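Local atomic coordinates of hypothetical protein (Bacteroides uniformis ATCC 8492, PDB entry 4QRL), a protein that is of unknown function but, as a lipocalin-like beta barrel of the calycin clan, may bind small hydrophobic ligands. Residues Asp8-Ala21 / Leu102-Phe116. Sequence-based numbering, arbitrary orientation. Where two conformers were deposited one is given.
Sequences DLAGKWQLRQYQYA and LRLEYEGTKSIFRKF
Trp13 lies sandwiched between Lys115 and Leu102, its indole edge tied to the chain just before its own strand. Its CB meets Phe113 CD2 at 3.8 Å. With CG anti to the carbonyl carbon (chi1 -67°), the ring lies against strand 109-115: CE3 and CZ3 beside Lys115 N, CD2 and CE2 against Lys115 CD, which covers one face, CZ2 3.6 Å from Lys115 NZ, and CH2 near Leu102 CB, which covers the other, 3.7 Å from CZ3. At the far edge NE1 donates an almost straight, in-plane bond to Leu9 O (2.8 Å, 178°), which fixes the rotation of the indole. The lysine bends over the ring to bring NZ to Asp8 O (2.8 Å), and Tyr99 O is its second acceptor. An alanine in place of Trp13 would probably leave Leu9 O without this donor and open a gap between Lys115 and Leu102.

Beyond it, in one of two conformers, Leu15 sets CG over the Phe113 face, 3.5 Å from Phe113 CE2. On the opposite sheet face Arg114 grips Gln14 OE1 side-on, through NE (2.7 Å) and NH2, with OE1 nearly in the guanidinium plane. The Arg16 guanidinium faces that of Arg114 (planes 17° apart), two like charges that probably repel. Arg16 and Gln17 both face Ile112, whose O takes the N-H of Arg16 at 2.8 Å and, weakly, that of Gln17. This classic beta bulge shifts the antiparallel register by one, and the pairing of the first and last strands, 11-19 and 109-115, closes the eight-stranded barrel characteristic of the lipocalin-like fold.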
loop_
_atom_site.group_PDB
_atom_site.type_symbol
_atom_site.label_atom_id
_atom_site.label_comp_id
_atom_site.label_asym_id
_atom_site.label_seq_id
_atom_site.Cartn_x
_atom_site.Cartn_y
_atom_site.Cartn_z
ATOM N N ASP A 8 -0.255 15.892 -3.311
ATOM C CA ASP A 8 -0.908 14.843 -4.128
ATOM C C ASP A 8 -1.086 13.523 -3.379
ATOM O O ASP A 8 -2.007 12.777 -3.699
ATOM C CB ASP A 8 -0.094 14.564 -5.400
ATOM C CG ASP A 8 -0.199 15.636 -6.470
ATOM O OD1 ASP A 8 -1.087 16.504 -6.357
ATOM O OD2 ASP A 8 0.602 15.601 -7.407
ATOM N N LEU A 9 -0.157 13.186 -2.494
ATOM C CA LEU A 9 -0.163 11.901 -1.800
ATOM C C LEU A 9 -1.330 11.772 -0.822
ATOM O O LEU A 9 -1.843 10.666 -0.647
ATOM C CB LEU A 9 1.173 11.642 -1.066
ATOM C CG LEU A 9 1.364 10.215 -0.513
ATOM C CD1 LEU A 9 1.365 9.154 -1.629
ATOM C CD2 LEU A 9 2.625 10.120 0.345
ATOM N N ALA A 10 -1.734 12.890 -0.188
ATOM C CA ALA A 10 -2.791 12.927 0.819
ATOM C C ALA A 10 -4.120 12.376 0.325
ATOM O O ALA A 10 -4.587 12.730 -0.757
ATOM C CB ALA A 10 -2.979 14.344 1.329
ATOM N N GLY A 11 -4.718 11.519 1.141
ATOM C CA GLY A 11 -6.013 10.908 0.852
ATOM C C GLY A 11 -5.993 9.408 0.675
ATOM O O GLY A 11 -5.026 8.734 1.038
ATOM N N LYS A 12 -7.055 8.886 0.019
ATOM C CA LYS A 12 -7.277 7.464 -0.162
ATOM C C LYS A 12 -7.001 7.063 -1.584
ATOM O O LYS A 12 -7.325 7.797 -2.521
ATOM C CB LYS A 12 -8.714 7.098 0.257
ATOM C CG LYS A 12 -8.954 5.580 0.297
ATOM C CD LYS A 12 -10.384 5.276 0.761
ATOM C CE LYS A 12 -10.449 4.853 2.200
ATOM N NZ LYS A 12 -10.130 5.958 3.133
ATOM N N TRP A 13 -6.431 5.887 -1.721
ATOM C CA TRP A 13 -5.973 5.339 -2.974
ATOM C C TRP A 13 -6.421 3.914 -3.159
ATOM O O TRP A 13 -6.172 3.071 -2.282
ATOM C CB TRP A 13 -4.431 5.373 -2.970
ATOM C CG TRP A 13 -3.835 6.737 -2.992
ATOM C CD1 TRP A 13 -3.349 7.442 -1.932
ATOM C CD2 TRP A 13 -3.506 7.490 -4.165
ATOM N NE1 TRP A 13 -2.851 8.660 -2.362
ATOM C CE2 TRP A 13 -2.937 8.713 -3.736
ATOM C CE3 TRP A 13 -3.703 7.280 -5.541
ATOM C CZ2 TRP A 13 -2.485 9.677 -4.641
ATOM C CZ3 TRP A 13 -3.367 8.300 -6.433
ATOM C CH2 TRP A 13 -2.772 9.481 -5.983
ATOM N N GLN A 14 -7.060 3.633 -4.288
ATOM C CA GLN A 14 -7.455 2.247 -4.578
ATOM C C GLN A 14 -6.312 1.556 -5.278
ATOM O O GLN A 14 -5.888 2.026 -6.325
ATOM C CB GLN A 14 -8.704 2.200 -5.473
ATOM C CG GLN A 14 -9.071 0.742 -5.851
ATOM C CD GLN A 14 -10.234 0.620 -6.786
ATOM O OE1 GLN A 14 -10.456 1.465 -7.645
ATOM N NE2 GLN A 14 -10.976 -0.479 -6.667
ATOM N N LEU A 15 -5.837 0.424 -4.725
ATOM C CA LEU A 15 -4.781 -0.350 -5.387
ATOM C C LEU A 15 -5.483 -1.154 -6.484
ATOM O O LEU A 15 -6.274 -2.056 -6.201
ATOM C CB LEU A 15 -4.013 -1.244 -4.387
ATOM C CG LEU A 15 -2.559 -1.658 -4.774
ATOM C CD1 LEU A 15 -1.804 -2.206 -3.552
ATOM C CD2 LEU A 15 -2.544 -2.717 -5.872
ATOM N N ARG A 16 -5.273 -0.742 -7.721
ATOM C CA ARG A 16 -5.933 -1.326 -8.890
ATOM C C ARG A 16 -5.270 -2.555 -9.425
ATOM O O ARG A 16 -5.937 -3.408 -10.033
ATOM C CB ARG A 16 -5.932 -0.290 -10.049
ATOM C CG ARG A 16 -6.745 0.939 -9.800
ATOM C CD ARG A 16 -6.630 1.840 -11.009
ATOM N NE ARG A 16 -7.325 1.299 -12.173
ATOM C CZ ARG A 16 -7.507 1.965 -13.307
ATOM N NH1 ARG A 16 -7.045 3.204 -13.441
ATOM N NH2 ARG A 16 -8.148 1.399 -14.318
ATOM N N GLN A 17 -3.939 -2.561 -9.395
ATOM C CA GLN A 17 -3.217 -3.635 -10.049
ATOM C C GLN A 17 -1.828 -3.839 -9.478
ATOM O O GLN A 17 -1.219 -2.895 -8.988
ATOM C CB GLN A 17 -3.071 -3.240 -11.553
ATOM C CG GLN A 17 -2.554 -4.325 -12.474
ATOM C CD GLN A 17 -2.258 -3.763 -13.841
ATOM O OE1 GLN A 17 -1.595 -2.747 -13.985
ATOM N NE2 GLN A 17 -2.776 -4.403 -14.867
ATOM N N TYR A 18 -1.335 -5.089 -9.545
ATOM C CA TYR A 18 0.055 -5.400 -9.263
ATOM C C TYR A 18 0.715 -5.743 -10.562
ATOM O O TYR A 18 0.144 -6.495 -11.355
ATOM C CB TYR A 18 0.254 -6.556 -8.271
ATOM C CG TYR A 18 0.010 -6.226 -6.822
ATOM C CD1 TYR A 18 0.887 -5.406 -6.116
ATOM C CD2 TYR A 18 -1.031 -6.824 -6.120
ATOM C CE1 TYR A 18 0.690 -5.132 -4.766
ATOM C CE2 TYR A 18 -1.241 -6.556 -4.774
ATOM C CZ TYR A 18 -0.387 -5.697 -4.105
ATOM O OH TYR A 18 -0.583 -5.463 -2.772
ATOM N N GLN A 19 1.938 -5.251 -10.786
ATOM C CA GLN A 19 2.689 -5.658 -11.972
ATOM C C GLN A 19 3.905 -6.355 -11.442
ATOM O O GLN A 19 4.809 -5.723 -10.912
ATOM C CB GLN A 19 3.024 -4.488 -12.886
ATOM C CG GLN A 19 1.789 -3.872 -13.500
ATOM C CD GLN A 19 2.145 -2.688 -14.344
ATOM O OE1 GLN A 19 3.318 -2.314 -14.481
ATOM N NE2 GLN A 19 1.132 -2.045 -14.880
ATOM N N TYR A 20 3.888 -7.673 -11.508
ATOM C CA TYR A 20 4.939 -8.440 -10.918
ATOM C C TYR A 20 6.221 -8.418 -11.720
ATOM O O TYR A 20 6.210 -8.296 -12.953
ATOM C CB TYR A 20 4.439 -9.865 -10.675
ATOM C CG TYR A 20 3.397 -9.899 -9.574
ATOM C CD1 TYR A 20 3.770 -9.891 -8.235
ATOM C CD2 TYR A 20 2.039 -9.982 -9.874
ATOM C CE1 TYR A 20 2.818 -9.911 -7.219
ATOM C CE2 TYR A 20 1.076 -10.004 -8.864
ATOM C CZ TYR A 20 1.473 -9.989 -7.537
ATOM O OH TYR A 20 0.542 -10.090 -6.526
ATOM N N ALA A 21 7.340 -8.545 -11.001
ATOM C CA ALA A 21 8.678 -8.530 -11.575
ATOM C C ALA A 21 8.849 -9.568 -12.679
ATOM O O ALA A 21 9.529 -9.281 -13.665
ATOM C CB ALA A 21 9.704 -8.751 -10.489
ATOM N N LEU A 102 -0.813 7.034 -8.611
ATOM C CA LEU A 102 0.294 6.667 -7.724
ATOM C C LEU A 102 0.861 5.311 -8.166
ATOM O O LEU A 102 0.101 4.370 -8.372
ATOM C CB LEU A 102 -0.113 6.638 -6.233
ATOM C CG LEU A 102 0.963 6.164 -5.210
ATOM C CD1 LEU A 102 2.183 7.123 -5.158
ATOM C CD2 LEU A 102 0.387 6.029 -3.828
ATOM N N ARG A 103 2.183 5.240 -8.336
ATOM C CA ARG A 103 2.861 4.023 -8.750
ATOM C C ARG A 103 4.051 3.804 -7.822
ATOM O O ARG A 103 4.976 4.644 -7.767
ATOM C CB ARG A 103 3.280 4.134 -10.231
ATOM C CG ARG A 103 3.734 2.842 -10.880
ATOM C CD ARG A 103 4.320 3.166 -12.239
ATOM N NE ARG A 103 4.747 1.973 -12.955
ATOM C CZ ARG A 103 3.999 1.325 -13.842
ATOM N NH1 ARG A 103 2.773 1.748 -14.125
ATOM N NH2 ARG A 103 4.468 0.245 -14.449
ATOM N N LEU A 104 4.001 2.701 -7.067
ATOM C CA LEU A 104 5.013 2.300 -6.107
ATOM C C LEU A 104 5.769 1.074 -6.628
ATOM O O LEU A 104 5.172 0.208 -7.257
ATOM C CB LEU A 104 4.378 1.999 -4.732
ATOM C CG LEU A 104 3.652 3.154 -4.027
ATOM C CD1 LEU A 104 3.118 2.708 -2.672
ATOM C CD2 LEU A 104 4.548 4.403 -3.892
ATOM N N GLU A 105 7.079 1.028 -6.396
ATOM C CA GLU A 105 7.903 -0.087 -6.847
ATOM C C GLU A 105 8.754 -0.603 -5.709
ATOM O O GLU A 105 9.369 0.175 -5.001
ATOM C CB GLU A 105 8.757 0.353 -8.037
ATOM C CG GLU A 105 9.600 -0.742 -8.682
ATOM C CD GLU A 105 10.954 -0.946 -8.044
ATOM O OE1 GLU A 105 11.571 0.049 -7.597
ATOM O OE2 GLU A 105 11.377 -2.116 -7.950
ATOM N N TYR A 106 8.832 -1.940 -5.577
ATOM C CA TYR A 106 9.683 -2.628 -4.622
ATOM C C TYR A 106 10.147 -3.957 -5.234
ATOM O O TYR A 106 9.314 -4.819 -5.542
ATOM C CB TYR A 106 8.990 -2.859 -3.281
ATOM C CG TYR A 106 9.875 -3.637 -2.322
ATOM C CD1 TYR A 106 10.962 -3.032 -1.698
ATOM C CD2 TYR A 106 9.662 -4.994 -2.088
ATOM C CE1 TYR A 106 11.811 -3.752 -0.864
ATOM C CE2 TYR A 106 10.507 -5.725 -1.256
ATOM C CZ TYR A 106 11.579 -5.098 -0.643
ATOM O OH TYR A 106 12.417 -5.805 0.186
ATOM N N GLU A 107 11.479 -4.096 -5.417
ATOM C CA GLU A 107 12.158 -5.275 -5.966
ATOM C C GLU A 107 11.456 -5.744 -7.263
ATOM O O GLU A 107 11.067 -6.898 -7.365
ATOM C CB GLU A 107 12.234 -6.404 -4.903
ATOM C CG GLU A 107 13.117 -6.036 -3.724
ATOM C CD GLU A 107 13.431 -7.123 -2.717
ATOM O OE1 GLU A 107 12.798 -8.201 -2.762
ATOM O OE2 GLU A 107 14.329 -6.893 -1.880
ATOM N N GLY A 108 11.261 -4.814 -8.209
ATOM C CA GLY A 108 10.650 -5.078 -9.517
ATOM C C GLY A 108 9.130 -5.183 -9.595
ATOM O O GLY A 108 8.577 -5.203 -10.705
ATOM N N THR A 109 8.435 -5.276 -8.437
ATOM C CA THR A 109 6.975 -5.352 -8.430
ATOM C C THR A 109 6.385 -3.956 -8.271
ATOM O O THR A 109 6.769 -3.231 -7.353
ATOM C CB THR A 109 6.464 -6.288 -7.358
ATOM O OG1 THR A 109 6.845 -7.618 -7.728
ATOM C CG2 THR A 109 4.911 -6.220 -7.198
ATOM N N LYS A 110 5.423 -3.614 -9.137
ATOM C CA LYS A 110 4.760 -2.331 -9.064
ATOM C C LYS A 110 3.360 -2.485 -8.479
ATOM O O LYS A 110 2.643 -3.417 -8.833
ATOM C CB LYS A 110 4.668 -1.640 -10.434
ATOM C CG LYS A 110 5.757 -1.928 -11.482
ATOM C CD LYS A 110 7.123 -1.387 -11.168
ATOM C CE LYS A 110 8.126 -1.656 -12.275
ATOM N NZ LYS A 110 8.212 -3.097 -12.662
ATOM N N SER A 111 2.990 -1.549 -7.598
ATOM C CA SER A 111 1.675 -1.377 -6.972
ATOM C C SER A 111 1.061 -0.144 -7.668
ATOM O O SER A 111 1.589 0.961 -7.525
ATOM C CB SER A 111 1.846 -1.157 -5.468
ATOM O OG SER A 111 2.359 -2.311 -4.825
ATOM N N ILE A 112 0.008 -0.344 -8.460
ATOM C CA ILE A 112 -0.626 0.733 -9.247
ATOM C C ILE A 112 -1.892 1.224 -8.554
ATOM O O ILE A 112 -2.794 0.420 -8.328
ATOM C CB ILE A 112 -0.973 0.232 -10.679
ATOM C CG1 ILE A 112 0.145 -0.619 -11.376
ATOM C CG2 ILE A 112 -1.586 1.362 -11.531
ATOM C CD1 ILE A 112 1.413 -0.003 -11.609
ATOM N N PHE A 113 -1.987 2.526 -8.277
ATOM C CA PHE A 113 -3.161 3.095 -7.558
ATOM C C PHE A 113 -3.835 4.238 -8.303
ATOM O O PHE A 113 -3.184 4.969 -9.046
ATOM C CB PHE A 113 -2.758 3.687 -6.172
ATOM C CG PHE A 113 -1.990 2.790 -5.243
ATOM C CD1 PHE A 113 -0.624 2.560 -5.438
ATOM C CD2 PHE A 113 -2.601 2.241 -4.127
ATOM C CE1 PHE A 113 0.094 1.721 -4.574
ATOM C CE2 PHE A 113 -1.877 1.414 -3.248
ATOM C CZ PHE A 113 -0.531 1.175 -3.469
ATOM N N ARG A 114 -5.142 4.436 -8.011
ATOM C CA ARG A 114 -5.889 5.599 -8.476
ATOM C C ARG A 114 -6.512 6.235 -7.276
ATOM O O ARG A 114 -6.894 5.535 -6.343
ATOM C CB ARG A 114 -6.955 5.260 -9.539
ATOM C CG ARG A 114 -8.148 4.393 -9.016
ATOM C CD ARG A 114 -9.240 4.176 -10.064
ATOM N NE ARG A 114 -9.995 2.944 -9.800
ATOM C CZ ARG A 114 -10.566 2.197 -10.743
ATOM N NH1 ARG A 114 -10.496 2.557 -12.018
ATOM N NH2 ARG A 114 -11.207 1.081 -10.416
ATOM N N LYS A 115 -6.599 7.572 -7.280
ATOM C CA LYS A 115 -7.167 8.294 -6.166
ATOM C C LYS A 115 -8.635 7.862 -5.987
ATOM O O LYS A 115 -9.352 7.670 -6.973
ATOM C CB LYS A 115 -7.042 9.801 -6.402
ATOM C CG LYS A 115 -7.296 10.651 -5.173
ATOM C CD LYS A 115 -6.151 10.540 -4.157
ATOM C CE LYS A 115 -5.738 11.881 -3.655
ATOM N NZ LYS A 115 -4.728 12.552 -4.514
ATOM N N PHE A 116 -9.028 7.620 -4.739
ATOM C CA PHE A 116 -10.373 7.148 -4.414
ATOM C C PHE A 116 -11.090 8.184 -3.531
ATOM O O PHE A 116 -11.593 9.188 -4.082
ATOM C CB PHE A 116 -10.281 5.750 -3.739
ATOM C CG PHE A 116 -11.578 4.967 -3.757
ATOM C CD1 PHE A 116 -12.044 4.380 -4.934
ATOM C CD2 PHE A 116 -12.319 4.786 -2.589
ATOM C CE1 PHE A 116 -13.208 3.600 -4.932
ATOM C CE2 PHE A 116 -13.509 4.034 -2.602
ATOM C CZ PHE A 116 -13.955 3.476 -3.780
ATOM O OXT PHE A 116 -11.087 8.031 -2.302
HETATM O O HOH W 1 5.993 -3.291 -14.821
#